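Local coordinates for putative uncharacterized protein (PDB 3RQA) that is of unknown function but belongs to the atypical PilZ family of cyclic di-GMP receptors and assembles into a tetramer through a helical bundle, at residues Ser24-Leu29 against Gly110-Ser115; Thr36-Ser41 against Leu138-Ala143; Gly40-Ala45 against Thr166-Ala171. All coordinates share one frame; numbering follows the deposited sequence.

Overall arrangement
The three contacts lie in one PilZ barrel and its outer helices. Contact 1 is partly buried and purely ionic: one salt bridge links two strands of the sheet. Contact 2 lies at the surface, where a loop rests on strand 139-150 of the same sheet through prolines and a glutamine amide. Contact 3 is buried and mostly apolar; it packs helix 42-55 against helix 165-185. Contacts 2 and 3 share Gly40 and Ser41, and they touch: Leu139 CD1 lies 3.5 Å from Ala45 CB. Contact 1 stands apart, its centre about 16 Å from that of contact 2 and 19 Å from that of contact 3.

Contact 1: Ser24-Leu29 against Gly110-Ser115; sequences SCELRL and GIRLAS
OE2 of Glu26 and NH2 of Arg112 form a salt bridge at 3.6 Å, a long one. The other carboxylate oxygen of Glu26, OE1, stays farther from Arg112 NH2, at 4.1 Å. The pairing is therefore lopsided, with a single guanidinium nitrogen facing the acid. The two flat groups are turned 62° against each other, and OE2 approaches the guanidinium obliquely.

The two residues sit on strands that are not direct neighbours. Strand 101-107 runs between them and pairs antiparallel with both, so strands 24-34 and 110-115 run the same way. The CA atoms of Glu26 and Arg112 are 9.2 Å apart, and the side chains must bridge the middle strand. Arg112 points toward the partner strand and does most of the reaching. Its chain is extended as far as CD and then turns at chi3 (82°), which swings the guanidinium over toward Glu26. Glu26 bends at chi2 (79°), which turns its carboxylate toward the arginine. Both side chains also touch His105 of strand 101-107, the strand between them.

Arg112 has a second acid partner. Its NH1 makes a salt bridge with Asp15 of helix 12-19, while Trp158 of strand 155-161 packs on its side chain. The guanidinium thus links the N-terminal helix to the sheet.

Two acids sharing one buried arginine would probably help to keep its positive charge settled there. The long distance to Glu26 and the absence of a clear hydrogen bond imply a mainly electrostatic tie between these alternate strands of the PilZ barrel.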
# COMPACT_ATOMS: atom_id res chain seq x y z
N SER C 24 -0.51 -6.26 35.13
CA SER C 24 -0.03 -4.92 34.81
C SER C 24 1.41 -5.05 34.41
O SER C 24 2.20 -5.59 35.17
CB SER C 24 -0.13 -4.00 36.03
OG SER C 24 -1.48 -3.81 36.41
N CYS C 25 1.74 -4.56 33.22
CA CYS C 25 3.10 -4.65 32.72
C CYS C 25 3.80 -3.29 32.66
O CYS C 25 3.21 -2.28 32.25
CB CYS C 25 3.11 -5.29 31.33
SG CYS C 25 2.33 -6.92 31.24
N GLU C 26 5.07 -3.29 33.07
CA GLU C 26 5.91 -2.10 33.05
C GLU C 26 6.85 -2.27 31.87
O GLU C 26 7.74 -3.11 31.92
CB GLU C 26 6.72 -2.02 34.35
CG GLU C 26 7.73 -0.87 34.43
CD GLU C 26 7.09 0.46 34.77
OE1 GLU C 26 7.84 1.41 35.07
OE2 GLU C 26 5.84 0.57 34.75
N LEU C 27 6.66 -1.49 30.82
CA LEU C 27 7.53 -1.61 29.65
C LEU C 27 7.77 -0.27 28.94
O LEU C 27 7.11 0.74 29.23
CB LEU C 27 6.94 -2.60 28.66
CG LEU C 27 5.63 -2.21 27.97
CD1 LEU C 27 5.42 -3.04 26.70
CD2 LEU C 27 4.48 -2.41 28.94
N ARG C 28 8.71 -0.28 28.01
CA ARG C 28 9.05 0.91 27.24
C ARG C 28 8.59 0.73 25.81
O ARG C 28 8.89 -0.28 25.17
CB ARG C 28 10.56 1.16 27.28
CG ARG C 28 11.05 2.23 26.30
CD ARG C 28 12.53 2.56 26.51
NE ARG C 28 12.76 3.21 27.80
CZ ARG C 28 12.48 4.49 28.06
NH1 ARG C 28 11.97 5.26 27.11
NH2 ARG C 28 12.69 4.99 29.27
N LEU C 29 7.85 1.71 25.30
CA LEU C 29 7.37 1.64 23.92
C LEU C 29 6.83 3.01 23.54
O LEU C 29 6.56 3.85 24.40
CB LEU C 29 6.27 0.59 23.78
CG LEU C 29 4.83 0.95 24.17
CD1 LEU C 29 3.89 -0.14 23.69
CD2 LEU C 29 4.71 1.15 25.65
N GLY C 110 -6.19 0.48 32.07
CA GLY C 110 -5.63 1.77 31.70
C GLY C 110 -4.12 1.76 31.64
O GLY C 110 -3.49 0.69 31.56
N ILE C 111 -3.52 2.94 31.68
CA ILE C 111 -2.07 3.08 31.58
C ILE C 111 -1.52 4.30 32.32
O ILE C 111 -2.18 5.32 32.47
CB ILE C 111 -1.65 3.13 30.08
CG1 ILE C 111 -0.13 3.11 29.93
CG2 ILE C 111 -2.23 4.37 29.41
CD1 ILE C 111 0.33 2.92 28.49
N ARG C 112 -0.29 4.15 32.81
CA ARG C 112 0.41 5.22 33.50
C ARG C 112 1.58 5.53 32.59
O ARG C 112 2.44 4.67 32.36
CB ARG C 112 0.93 4.74 34.84
CG ARG C 112 1.77 5.75 35.61
CD ARG C 112 2.19 5.17 36.97
NE ARG C 112 3.36 4.29 36.87
CZ ARG C 112 3.57 3.22 37.64
NH1 ARG C 112 2.68 2.87 38.57
NH2 ARG C 112 4.67 2.51 37.49
N LEU C 113 1.60 6.75 32.05
CA LEU C 113 2.67 7.17 31.15
C LEU C 113 3.02 8.64 31.37
O LEU C 113 2.25 9.40 31.96
CB LEU C 113 2.24 6.94 29.70
CG LEU C 113 0.94 7.59 29.22
CD1 LEU C 113 1.16 9.07 28.95
CD2 LEU C 113 0.46 6.90 27.96
N ALA C 114 4.21 9.03 30.90
CA ALA C 114 4.67 10.40 31.03
C ALA C 114 4.12 11.25 29.88
O ALA C 114 3.98 10.77 28.76
CB ALA C 114 6.19 10.44 31.04
N SER C 115 3.83 12.52 30.17
CA SER C 115 3.28 13.42 29.16
C SER C 115 3.93 14.80 29.22
O SER C 115 4.14 15.36 30.30
CB SER C 115 1.77 13.56 29.36
OG SER C 115 1.14 14.14 28.23

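Contact 2: Thr36-Ser41 against Leu138-Ala143; sequences TADPGS and LLQLPA
The amide of Gln140 and the carboxylate of Asp38 meet almost at a right angle, their planes 88° apart. Asp38 OD2 sits near both ends of the amide, 3.5 Å from Gln140 OE1 and 3.6 Å from Gln140 NE2. The approach to OE1 brings two oxygens together and is not a bond. Pro39 closes in on the nitrogen end, with its CA 3.0 Å from Gln140 NE2. This is where the loop between strand 24-34 and helix 42-55 crosses the outside of the PilZ beta-barrel, on strand 139-150.

Gln140 points toward the loop. Its CG lies beside the backbone N (chi1 -63°), and the chain runs extended from there, which brings the amide up to Asp38 and Pro39. Its CB also packs on the proline, 3.9 Å from Pro39 CB.

Two residues further along the strand, Pro142 meets the same proline. Pro39 therefore lies across both Gln140 and Pro142 and accounts for much of the contact. It also touches Ser126 of strand 124-129, so the loop spans two adjacent strands. After Pro39 the chain turns at Gly40 and leads into helix 42-55.

The two proline rings cross at a slant and are tightly packed: Pro39 CG is 3.3 Å from Pro142 CG, inside the usual van der Waals distance.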
# COMPACT_ATOMS: atom_id res chain seq x y z
N THR C 36 -7.50 15.84 21.89
CA THR C 36 -8.41 15.87 20.75
C THR C 36 -8.41 14.54 20.00
O THR C 36 -7.71 14.33 19.01
CB THR C 36 -8.06 17.03 19.81
OG1 THR C 36 -8.11 18.26 20.56
CG2 THR C 36 -9.08 17.12 18.68
N ALA C 37 -9.24 13.63 20.53
CA ALA C 37 -9.41 12.28 20.02
C ALA C 37 -9.66 12.14 18.52
O ALA C 37 -9.78 13.13 17.79
CB ALA C 37 -10.53 11.57 20.80
N ASP C 38 -9.72 10.89 18.09
CA ASP C 38 -9.94 10.47 16.70
C ASP C 38 -9.50 9.00 16.66
O ASP C 38 -8.96 8.53 15.65
CB ASP C 38 -9.06 11.28 15.76
CG ASP C 38 -7.60 11.30 16.20
OD1 ASP C 38 -7.30 11.97 17.22
OD2 ASP C 38 -6.77 10.64 15.54
N PRO C 39 -9.75 8.25 17.74
CA PRO C 39 -9.38 6.84 17.87
C PRO C 39 -9.85 5.93 16.75
O PRO C 39 -9.08 5.16 16.18
CB PRO C 39 -9.99 6.43 19.21
CG PRO C 39 -10.21 7.72 19.93
CD PRO C 39 -10.68 8.61 18.83
N GLY C 40 -11.14 6.01 16.46
CA GLY C 40 -11.71 5.15 15.45
C GLY C 40 -12.60 4.18 16.19
O GLY C 40 -13.16 4.53 17.23
N SER C 41 -12.72 2.95 15.68
CA SER C 41 -13.60 1.97 16.31
C SER C 41 -12.90 0.92 17.17
O SER C 41 -11.68 0.73 17.10
CB SER C 41 -14.40 1.25 15.23
OG SER C 41 -13.55 0.42 14.47
N LEU C 138 -0.61 2.51 14.97
CA LEU C 138 -0.92 2.88 16.34
C LEU C 138 -2.25 2.37 16.85
O LEU C 138 -3.23 2.27 16.12
CB LEU C 138 -0.86 4.41 16.49
CG LEU C 138 0.47 5.05 16.08
CD1 LEU C 138 0.46 6.55 16.37
CD2 LEU C 138 1.60 4.37 16.83
N LEU C 139 -2.24 2.00 18.12
CA LEU C 139 -3.43 1.55 18.80
C LEU C 139 -3.92 2.83 19.50
O LEU C 139 -3.17 3.45 20.26
CB LEU C 139 -3.08 0.48 19.83
CG LEU C 139 -4.23 -0.09 20.67
CD1 LEU C 139 -5.14 -0.97 19.80
CD2 LEU C 139 -3.66 -0.90 21.84
N GLN C 140 -5.15 3.25 19.22
CA GLN C 140 -5.68 4.43 19.89
C GLN C 140 -6.81 3.98 20.78
O GLN C 140 -7.69 3.25 20.34
CB GLN C 140 -6.19 5.47 18.88
CG GLN C 140 -5.12 6.02 17.96
CD GLN C 140 -5.46 7.41 17.45
OE1 GLN C 140 -4.73 7.98 16.65
NE2 GLN C 140 -6.58 7.96 17.91
N LEU C 141 -6.77 4.41 22.03
CA LEU C 141 -7.79 4.03 22.99
C LEU C 141 -8.36 5.23 23.77
O LEU C 141 -7.64 5.87 24.54
CB LEU C 141 -7.22 3.02 23.99
CG LEU C 141 -6.66 1.71 23.42
CD1 LEU C 141 -6.17 0.81 24.56
CD2 LEU C 141 -7.73 1.00 22.61
N PRO C 142 -9.64 5.56 23.55
CA PRO C 142 -10.27 6.68 24.26
C PRO C 142 -10.09 6.45 25.76
O PRO C 142 -10.21 5.32 26.23
CB PRO C 142 -11.73 6.57 23.83
CG PRO C 142 -11.61 6.10 22.41
CD PRO C 142 -10.52 5.04 22.49
N ALA C 143 -9.78 7.51 26.50
CA ALA C 143 -9.56 7.37 27.94
C ALA C 143 -9.77 8.68 28.70
O ALA C 143 -9.81 9.76 28.12
CB ALA C 143 -8.15 6.87 28.19

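Contact 3: Gly40-Ala45 against Thr166-Ala171; sequences GSHATA and TGLQDA
Leu168 carries the apolar part of this contact by placing its two methyls against the first turn of helix 42-55. Its CD1 lies 3.5 Å from Ala45 CB, closer than usual for two carbons. Its CD2 is 3.8 Å from the same Ala45 CB, so both branches bear on one methyl. CG is anti to the backbone N (chi1 180°), which directs the two methyls toward helix 42-55. Ala45 points toward Leu168, and its small size is consistent with the close backbones: the CA atoms of His42 and Leu168 are 6.1 Å apart.

His42, exposed, gives a looser contact. Its ring carbon CD2 is 4.1 Å from Leu168 CD2, which approaches the ring at a slant. The two side chains cross at about a right angle. The backbone O of His42 also brushes the leucine methyls.

The polar groups stand beside the apolar patch. Ser41 is the N-cap of helix 42-55, and its OG is hydrogen-bonded to Thr44 OG1 at 2.9 Å. This bond ties the cap to the first turn, on the side away from Leu168. On the other helix, Asp170 OD2 makes salt bridges with Arg174 of its own helix and with Arg50 of helix 42-55. The second of these is a further link between the two helices.

Leu168 touches Glu46 and Leu49 as well as His42 and Ala45. These four positions, i, i+3, i+4 and i+7, form the kind of hole that receives a knob in knobs-into-holes packing. On the barrel side, Ala45 meets Leu139 and Leu168 meets Leu141. The contact is a helix-helix interface laid against strand 139-150 of the PilZ barrel.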
# COMPACT_ATOMS: atom_id res chain seq x y z
N GLY C 40 -11.14 6.01 16.46
CA GLY C 40 -11.71 5.15 15.45
C GLY C 40 -12.60 4.18 16.19
O GLY C 40 -13.16 4.53 17.23
N SER C 41 -12.72 2.95 15.68
CA SER C 41 -13.60 1.97 16.31
C SER C 41 -12.90 0.92 17.17
O SER C 41 -11.68 0.73 17.10
CB SER C 41 -14.40 1.25 15.23
OG SER C 41 -13.55 0.42 14.47
N HIS C 42 -13.70 0.24 17.98
CA HIS C 42 -13.20 -0.82 18.83
C HIS C 42 -12.68 -1.93 17.92
O HIS C 42 -11.62 -2.51 18.16
CB HIS C 42 -14.33 -1.37 19.71
CG HIS C 42 -14.65 -0.51 20.89
ND1 HIS C 42 -15.77 -0.72 21.68
CD2 HIS C 42 -13.98 0.52 21.46
CE1 HIS C 42 -15.76 0.15 22.68
NE2 HIS C 42 -14.69 0.91 22.57
N ALA C 43 -13.43 -2.21 16.85
CA ALA C 43 -13.09 -3.24 15.88
C ALA C 43 -11.73 -3.01 15.21
O ALA C 43 -11.00 -3.96 14.92
CB ALA C 43 -14.20 -3.34 14.83
N THR C 44 -11.39 -1.76 14.96
CA THR C 44 -10.10 -1.44 14.33
C THR C 44 -8.98 -1.79 15.31
O THR C 44 -7.99 -2.41 14.93
CB THR C 44 -10.00 0.07 13.98
OG1 THR C 44 -11.05 0.41 13.05
CG2 THR C 44 -8.65 0.39 13.35
N ALA C 45 -9.16 -1.39 16.56
CA ALA C 45 -8.18 -1.69 17.60
C ALA C 45 -8.09 -3.21 17.77
O ALA C 45 -7.00 -3.78 17.74
CB ALA C 45 -8.58 -1.03 18.92
N THR C 166 -16.50 -6.28 24.56
CA THR C 166 -16.07 -7.68 24.70
C THR C 166 -14.88 -8.13 23.85
O THR C 166 -13.91 -8.67 24.39
CB THR C 166 -17.26 -8.63 24.41
OG1 THR C 166 -18.34 -8.30 25.29
CG2 THR C 166 -16.85 -10.09 24.63
N GLY C 167 -14.96 -7.89 22.54
CA GLY C 167 -13.91 -8.27 21.62
C GLY C 167 -12.56 -7.60 21.83
O GLY C 167 -11.54 -8.27 21.91
N LEU C 168 -12.54 -6.28 21.91
CA LEU C 168 -11.29 -5.57 22.11
C LEU C 168 -10.69 -5.90 23.47
O LEU C 168 -9.48 -6.07 23.59
CB LEU C 168 -11.49 -4.05 21.98
CG LEU C 168 -10.21 -3.21 22.18
CD1 LEU C 168 -9.12 -3.63 21.18
CD2 LEU C 168 -10.57 -1.73 22.04
N GLN C 169 -11.53 -5.97 24.51
CA GLN C 169 -10.99 -6.30 25.82
C GLN C 169 -10.25 -7.63 25.75
O GLN C 169 -9.11 -7.76 26.22
CB GLN C 169 -12.09 -6.42 26.89
CG GLN C 169 -11.48 -6.61 28.27
CD GLN C 169 -12.46 -6.43 29.40
OE1 GLN C 169 -13.22 -5.45 29.44
NE2 GLN C 169 -12.44 -7.36 30.35
N ASP C 170 -10.88 -8.62 25.13
CA ASP C 170 -10.26 -9.93 25.01
C ASP C 170 -8.92 -9.88 24.28
O ASP C 170 -7.94 -10.47 24.73
CB ASP C 170 -11.18 -10.90 24.27
CG ASP C 170 -10.63 -12.31 24.25
OD1 ASP C 170 -10.73 -12.99 25.30
OD2 ASP C 170 -10.07 -12.73 23.21
N ALA C 171 -8.89 -9.18 23.14
CA ALA C 171 -7.67 -9.04 22.36
C ALA C 171 -6.58 -8.35 23.18
O ALA C 171 -5.41 -8.69 23.08
CB ALA C 171 -7.95 -8.23 21.09